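Local structure of bottromycin amidohydrolase (Streptomyces purpureus, 6I5S) at residues F90-A95 with T347-P352; E244-L249 with E320-L325. The protein probably hydrolyses a thiazoline-containing intermediate at a two-zinc centre, acting as the gatekeeper amidohydrolase of bottromycin biosynthesis. One frame throughout, in Å; residues are numbered along the deposited sequence.

Contact 1 of 2, residues F90-A95 with T347-P352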
loop_
_atom_site.group_PDB
_atom_site.type_symbol
_atom_site.label_atom_id
_atom_site.label_comp_id
_atom_site.label_asym_id
_atom_site.label_seq_id
_atom_site.Cartn_x
_atom_site.Cartn_y
_atom_site.Cartn_z
ATOM N N PHE A 90 -2.400 -2.125 -9.135
ATOM C CA PHE A 90 -2.544 -2.344 -7.699
ATOM C C PHE A 90 -2.350 -1.052 -6.916
ATOM O O PHE A 90 -1.657 -0.119 -7.353
ATOM C CB PHE A 90 -1.510 -3.369 -7.194
ATOM C CG PHE A 90 -1.494 -4.633 -7.989
ATOM C CD1 PHE A 90 -2.669 -5.209 -8.427
ATOM C CD2 PHE A 90 -0.309 -5.218 -8.331
ATOM C CE1 PHE A 90 -2.654 -6.351 -9.242
ATOM C CE2 PHE A 90 -0.298 -6.384 -9.149
ATOM C CZ PHE A 90 -1.491 -6.929 -9.572
ATOM N N VAL A 91 -2.958 -1.033 -5.726
ATOM C CA VAL A 91 -2.865 0.097 -4.803
ATOM C C VAL A 91 -2.327 -0.416 -3.484
ATOM O O VAL A 91 -2.977 -1.240 -2.814
ATOM C CB VAL A 91 -4.221 0.782 -4.585
ATOM C CG1 VAL A 91 -3.979 2.096 -3.744
ATOM C CG2 VAL A 91 -4.880 1.085 -5.946
ATOM N N ASP A 92 -1.142 0.063 -3.088
ATOM C CA ASP A 92 -0.690 -0.179 -1.716
ATOM C C ASP A 92 -1.438 0.788 -0.796
ATOM O O ASP A 92 -1.173 2.001 -0.792
ATOM C CB ASP A 92 0.822 -0.039 -1.564
ATOM C CG ASP A 92 1.304 -0.447 -0.173
ATOM O OD1 ASP A 92 2.463 -0.819 -0.053
ATOM O OD2 ASP A 92 0.516 -0.374 0.818
ATOM N N ALA A 93 -2.363 0.251 -0.029
ATOM C CA ALA A 93 -3.274 1.090 0.761
ATOM C C ALA A 93 -2.658 1.664 2.042
ATOM O O ALA A 93 -3.334 2.428 2.763
ATOM C CB ALA A 93 -4.522 0.313 1.089
ATOM N N HIS A 94 -1.402 1.376 2.330
ATOM C CA HIS A 94 -0.756 1.975 3.491
ATOM C C HIS A 94 0.745 1.984 3.244
ATOM O O HIS A 94 1.444 1.102 3.734
ATOM C CB HIS A 94 -1.067 1.191 4.751
ATOM C CG HIS A 94 -0.723 1.907 6.042
ATOM N ND1 HIS A 94 -1.651 2.143 7.038
ATOM C CD2 HIS A 94 0.442 2.442 6.490
ATOM C CE1 HIS A 94 -1.072 2.812 8.022
ATOM N NE2 HIS A 94 0.200 2.979 7.735
ATOM N N ALA A 95 1.263 2.963 2.508
ATOM C CA ALA A 95 2.683 3.023 2.193
ATOM C C ALA A 95 3.284 4.265 2.840
ATOM O O ALA A 95 2.581 5.241 3.115
ATOM C CB ALA A 95 2.932 3.033 0.678
ATOM N N THR A 347 0.755 -2.167 3.474
ATOM C CA THR A 347 1.974 -2.816 3.941
ATOM C C THR A 347 2.687 -2.145 5.100
ATOM O O THR A 347 3.467 -2.822 5.784
ATOM C CB THR A 347 2.994 -2.923 2.803
ATOM O OG1 THR A 347 3.387 -1.619 2.347
ATOM C CG2 THR A 347 2.411 -3.735 1.666
ATOM N N ASP A 348 2.497 -0.842 5.307
ATOM C CA ASP A 348 3.380 -0.071 6.186
ATOM C C ASP A 348 4.829 -0.192 5.733
ATOM O O ASP A 348 5.758 -0.171 6.546
ATOM C CB ASP A 348 3.208 -0.496 7.663
ATOM C CG ASP A 348 2.983 0.668 8.615
ATOM O OD1 ASP A 348 3.085 1.835 8.241
ATOM O OD2 ASP A 348 2.682 0.379 9.779
ATOM N N CYS A 349 5.037 -0.279 4.414
ATOM C CA CYS A 349 6.385 -0.383 3.883
ATOM C C CYS A 349 7.212 0.781 4.370
ATOM O O CYS A 349 6.750 1.927 4.490
ATOM C CB CYS A 349 6.403 -0.519 2.362
ATOM S SG CYS A 349 5.642 0.866 1.415
ATOM N N GLY A 350 8.479 0.496 4.601
ATOM C CA GLY A 350 9.369 1.403 5.301
ATOM C C GLY A 350 9.664 0.973 6.717
ATOM O O GLY A 350 10.735 1.266 7.229
ATOM N N ASN A 351 8.715 0.309 7.364
ATOM C CA ASN A 351 8.985 -0.355 8.638
ATOM C C ASN A 351 10.063 -1.409 8.425
ATOM O O ASN A 351 10.247 -1.906 7.293
ATOM C CB ASN A 351 7.735 -1.042 9.172
ATOM C CG ASN A 351 6.758 -0.100 9.833
ATOM O OD1 ASN A 351 6.856 1.092 9.667
ATOM N ND2 ASN A 351 5.775 -0.653 10.544
ATOM N N PRO A 352 10.801 -1.780 9.479
ATOM C CA PRO A 352 11.904 -2.718 9.274
ATOM C C PRO A 352 11.506 -4.012 8.576
ATOM O O PRO A 352 10.545 -4.683 8.960
ATOM C CB PRO A 352 12.403 -2.942 10.689
ATOM C CG PRO A 352 12.111 -1.615 11.422
ATOM C CD PRO A 352 10.801 -1.219 10.860
#
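Two metal ligands, His94 and Asp348, meet in this buried active-site contact, where the end of strand 84-95 of the central sheet faces the loop that follows strand 342-343. His94 NE2 and Asp348 OD1 lie 3.1 Å apart because both bind the same zinc ion; their side chains run side by side in the same direction, with ring and carboxylate planes 70° apart. His96 and the carboxylated lysine at position 183 complete this site, as in the binuclear amidohydrolases. Second-shell partners hold both ligands: His94 ND1 is hydrogen-bonded to Glu228, and Asp348 OD2 forms a salt bridge with Arg279.

Around the ligands, backbone and second-shell bonds fix the two segments. Asp348 N donates to His94 O at 2.7 Å, nearly in line with the carbonyl bond (C=O...N 165°). Asp92 reaches across with CG anti to its own N (chi1 -173°), which lets OD1 take the Thr347 hydroxyl OG1 on its syn lone pair at 2.7 Å. The other oxygen, Asp92 OD2, closes an Asx turn by accepting from His94 N at 3.0 Å. Thr347 OG1 in turn accepts from Cys349 N, an ST turn. Replacing Asp92 by an alanine would probably leave the Thr347 hydroxyl and His94 N without their acceptor, and so weaken the positioning of both zinc ligands. Beside this network Cys349 SG packs on Ala95 CB at 3.5 Å.

Helix 358-369 covers Asp92, Thr347 and Cys349, helix 273-280 touches Thr347 and Asp348, and strand 111-116 pairs alongside the strand carrying Asp92.

Contact 2 of 2, residues E244-L249 with E320-L325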
loop_
_atom_site.group_PDB
_atom_site.type_symbol
_atom_site.label_atom_id
_atom_site.label_comp_id
_atom_site.label_asym_id
_atom_site.label_seq_id
_atom_site.Cartn_x
_atom_site.Cartn_y
_atom_site.Cartn_z
ATOM N N GLU A 244 5.566 -6.500 27.454
ATOM C CA GLU A 244 4.160 -6.786 27.677
ATOM C C GLU A 244 3.349 -6.870 26.399
ATOM O O GLU A 244 2.187 -7.282 26.478
ATOM C CB GLU A 244 3.529 -5.710 28.566
ATOM C CG GLU A 244 4.053 -5.671 29.969
ATOM C CD GLU A 244 3.430 -4.539 30.788
ATOM O OE1 GLU A 244 2.825 -3.628 30.185
ATOM O OE2 GLU A 244 3.537 -4.564 32.035
ATOM N N ARG A 245 3.917 -6.488 25.236
ATOM C CA ARG A 245 3.113 -6.272 24.035
ATOM C C ARG A 245 2.366 -7.520 23.602
ATOM O O ARG A 245 1.190 -7.454 23.233
ATOM C CB ARG A 245 3.986 -5.783 22.873
ATOM C CG ARG A 245 4.572 -4.434 23.128
ATOM C CD ARG A 245 5.432 -3.949 21.989
ATOM N NE ARG A 245 6.083 -2.691 22.342
ATOM C CZ ARG A 245 7.152 -2.219 21.727
ATOM N NH1 ARG A 245 7.682 -2.905 20.716
ATOM N NH2 ARG A 245 7.684 -1.070 22.122
ATOM N N TRP A 246 3.058 -8.653 23.532
ATOM C CA TRP A 246 2.456 -9.826 22.915
ATOM C C TRP A 246 1.551 -10.565 23.894
ATOM O O TRP A 246 0.536 -11.138 23.473
ATOM C CB TRP A 246 3.569 -10.715 22.320
ATOM C CG TRP A 246 4.377 -9.857 21.268
ATOM C CD1 TRP A 246 5.604 -9.253 21.453
ATOM C CD2 TRP A 246 3.963 -9.482 19.948
ATOM N NE1 TRP A 246 5.966 -8.564 20.343
ATOM C CE2 TRP A 246 4.970 -8.668 19.410
ATOM C CE3 TRP A 246 2.834 -9.745 19.177
ATOM C CZ2 TRP A 246 4.878 -8.128 18.167
ATOM C CZ3 TRP A 246 2.747 -9.220 17.947
ATOM C CH2 TRP A 246 3.754 -8.402 17.441
ATOM N N ASP A 247 1.877 -10.516 25.197
ATOM C CA ASP A 247 0.931 -10.918 26.234
ATOM C C ASP A 247 -0.362 -10.105 26.147
ATOM O O ASP A 247 -1.461 -10.643 26.292
ATOM C CB ASP A 247 1.559 -10.725 27.621
ATOM C CG ASP A 247 2.692 -11.690 27.905
ATOM O OD1 ASP A 247 2.884 -12.665 27.142
ATOM O OD2 ASP A 247 3.392 -11.470 28.912
ATOM N N ALA A 248 -0.251 -8.795 25.963
ATOM C CA ALA A 248 -1.436 -7.957 25.841
ATOM C C ALA A 248 -2.237 -8.315 24.592
ATOM O O ALA A 248 -3.469 -8.343 24.608
ATOM C CB ALA A 248 -1.012 -6.475 25.795
ATOM N N LEU A 249 -1.562 -8.599 23.498
ATOM C CA LEU A 249 -2.296 -9.006 22.307
ATOM C C LEU A 249 -2.940 -10.371 22.548
ATOM O O LEU A 249 -4.114 -10.571 22.223
ATOM C CB LEU A 249 -1.379 -9.034 21.078
ATOM C CG LEU A 249 -1.976 -9.496 19.762
ATOM C CD1 LEU A 249 -3.079 -8.528 19.332
ATOM C CD2 LEU A 249 -0.918 -9.629 18.606
ATOM N N GLU A 320 7.513 -18.370 17.380
ATOM C CA GLU A 320 6.363 -19.212 17.024
ATOM C C GLU A 320 5.082 -18.735 17.708
ATOM O O GLU A 320 4.009 -18.715 17.091
ATOM C CB GLU A 320 6.623 -20.686 17.376
ATOM C CG GLU A 320 7.797 -21.291 16.682
ATOM C CD GLU A 320 7.559 -21.464 15.205
ATOM O OE1 GLU A 320 6.498 -21.026 14.712
ATOM O OE2 GLU A 320 8.435 -22.041 14.535
ATOM N N ARG A 321 5.163 -18.358 18.985
ATOM C CA ARG A 321 3.967 -17.892 19.678
ATOM C C ARG A 321 3.453 -16.614 19.025
ATOM O O ARG A 321 2.253 -16.447 18.812
ATOM C CB ARG A 321 4.251 -17.645 21.165
ATOM C CG ARG A 321 3.041 -17.174 21.949
ATOM C CD ARG A 321 3.404 -16.884 23.399
ATOM N NE ARG A 321 3.904 -15.518 23.595
ATOM C CZ ARG A 321 3.254 -14.541 24.232
ATOM N NH1 ARG A 321 3.824 -13.355 24.356
ATOM N NH2 ARG A 321 2.052 -14.743 24.764
ATOM N N ARG A 322 4.357 -15.684 18.737
ATOM C CA ARG A 322 3.937 -14.417 18.121
ATOM C C ARG A 322 3.395 -14.643 16.721
ATOM O O ARG A 322 2.396 -14.025 16.325
ATOM C CB ARG A 322 5.097 -13.442 18.113
ATOM C CG ARG A 322 5.558 -13.115 19.520
ATOM C CD ARG A 322 6.730 -12.160 19.434
ATOM N NE ARG A 322 7.326 -11.912 20.749
ATOM C CZ ARG A 322 8.365 -11.106 20.950
ATOM N NH1 ARG A 322 8.920 -10.458 19.933
ATOM N NH2 ARG A 322 8.842 -10.938 22.167
ATOM N N GLY A 323 4.035 -15.532 15.945
ATOM C CA GLY A 323 3.512 -15.823 14.621
ATOM C C GLY A 323 2.086 -16.345 14.656
ATOM O O GLY A 323 1.258 -15.972 13.812
ATOM N N ALA A 324 1.782 -17.226 15.632
ATOM C CA ALA A 324 0.416 -17.717 15.793
ATOM C C ALA A 324 -0.572 -16.590 16.104
ATOM O O ALA A 324 -1.739 -16.659 15.691
ATOM C CB ALA A 324 0.358 -18.765 16.896
ATOM N N LEU A 325 -0.152 -15.582 16.863
ATOM C CA LEU A 325 -1.058 -14.447 17.108
ATOM C C LEU A 325 -1.341 -13.672 15.816
ATOM O O LEU A 325 -2.472 -13.252 15.557
ATOM C CB LEU A 325 -0.471 -13.533 18.193
ATOM C CG LEU A 325 -0.242 -14.177 19.564
ATOM C CD1 LEU A 325 0.513 -13.229 20.464
ATOM C CD2 LEU A 325 -1.533 -14.579 20.187
#
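Helices 245-249 and 320-325 run in broadly the same direction, their axes 10.6 Å apart at closest approach and inclined at 41°, with Trp246 nearest Arg322 and Leu249 nearest Leu325. Trp246 points toward helix 320-325 and buries the largest area of the contact. Arg322, extended from CG to NE, crosses the indole at about a right angle and lays its chain over one face: Arg322 CD sits 3.6 Å from the centroid of the five-membered ring of Trp246, only 5° off the normal, a CH-pi contact. Farther along, the guanidinium is almost parallel to the indole (planes 17° apart), and Arg322 NE lies over Trp246 CD1 at 3.2 Å. The same NE forms a salt bridge with Glu318, and NH1 donates to Thr280 O. Arg245 CB lies near the rim of the opposite face of the indole.

Arg321 reaches round the outer side. A bend at its third side-chain torsion brings Arg321 NH1 within 3.0 Å of Asp247 OD1 in a salt bridge whose hydrogen bond is weak because it is strongly bent. Arg321 NH1 also lies 3.3 Å from Trp246 CB, while NE pairs with Glu318. One turn on, Leu325 CD1 approaches the edge of the indole near its plane, and Leu325 CB meets Leu249 CD2 at 4.0 Å as the two leucines pass one another, pointing opposite ways.

The chemistry is thus graded, from leucine packing through an arginine-covered indole to an ion pair at the exposed side. Glu318 probably offsets part of the charge of both arginines, and Asp247 adds to this for Arg321, while Arg322 joins the helices through its CD and the flat group laid on the indole.

Overall arrangement
Contact 1 is core and contact 2 peripheral: the centre of contact 1 is about 4 Å, that of contact 2 about 24 Å, from the centre of the chain; the two centres are about 22 Å apart and the nearest atoms about 10 Å. A strand end and a loop meet in 90-95 with 347-352, whereas 244-249 with 320-325 joins two helices. Both segments of contact 2 fall in the sequence between the two segments of contact 1. Helix 273-280 borders both contacts. Buried polar groups and metal coordination dominate at the centre; at the periphery, apolar and arginine-aromatic packing prevails, with a salt bridge at its exposed side.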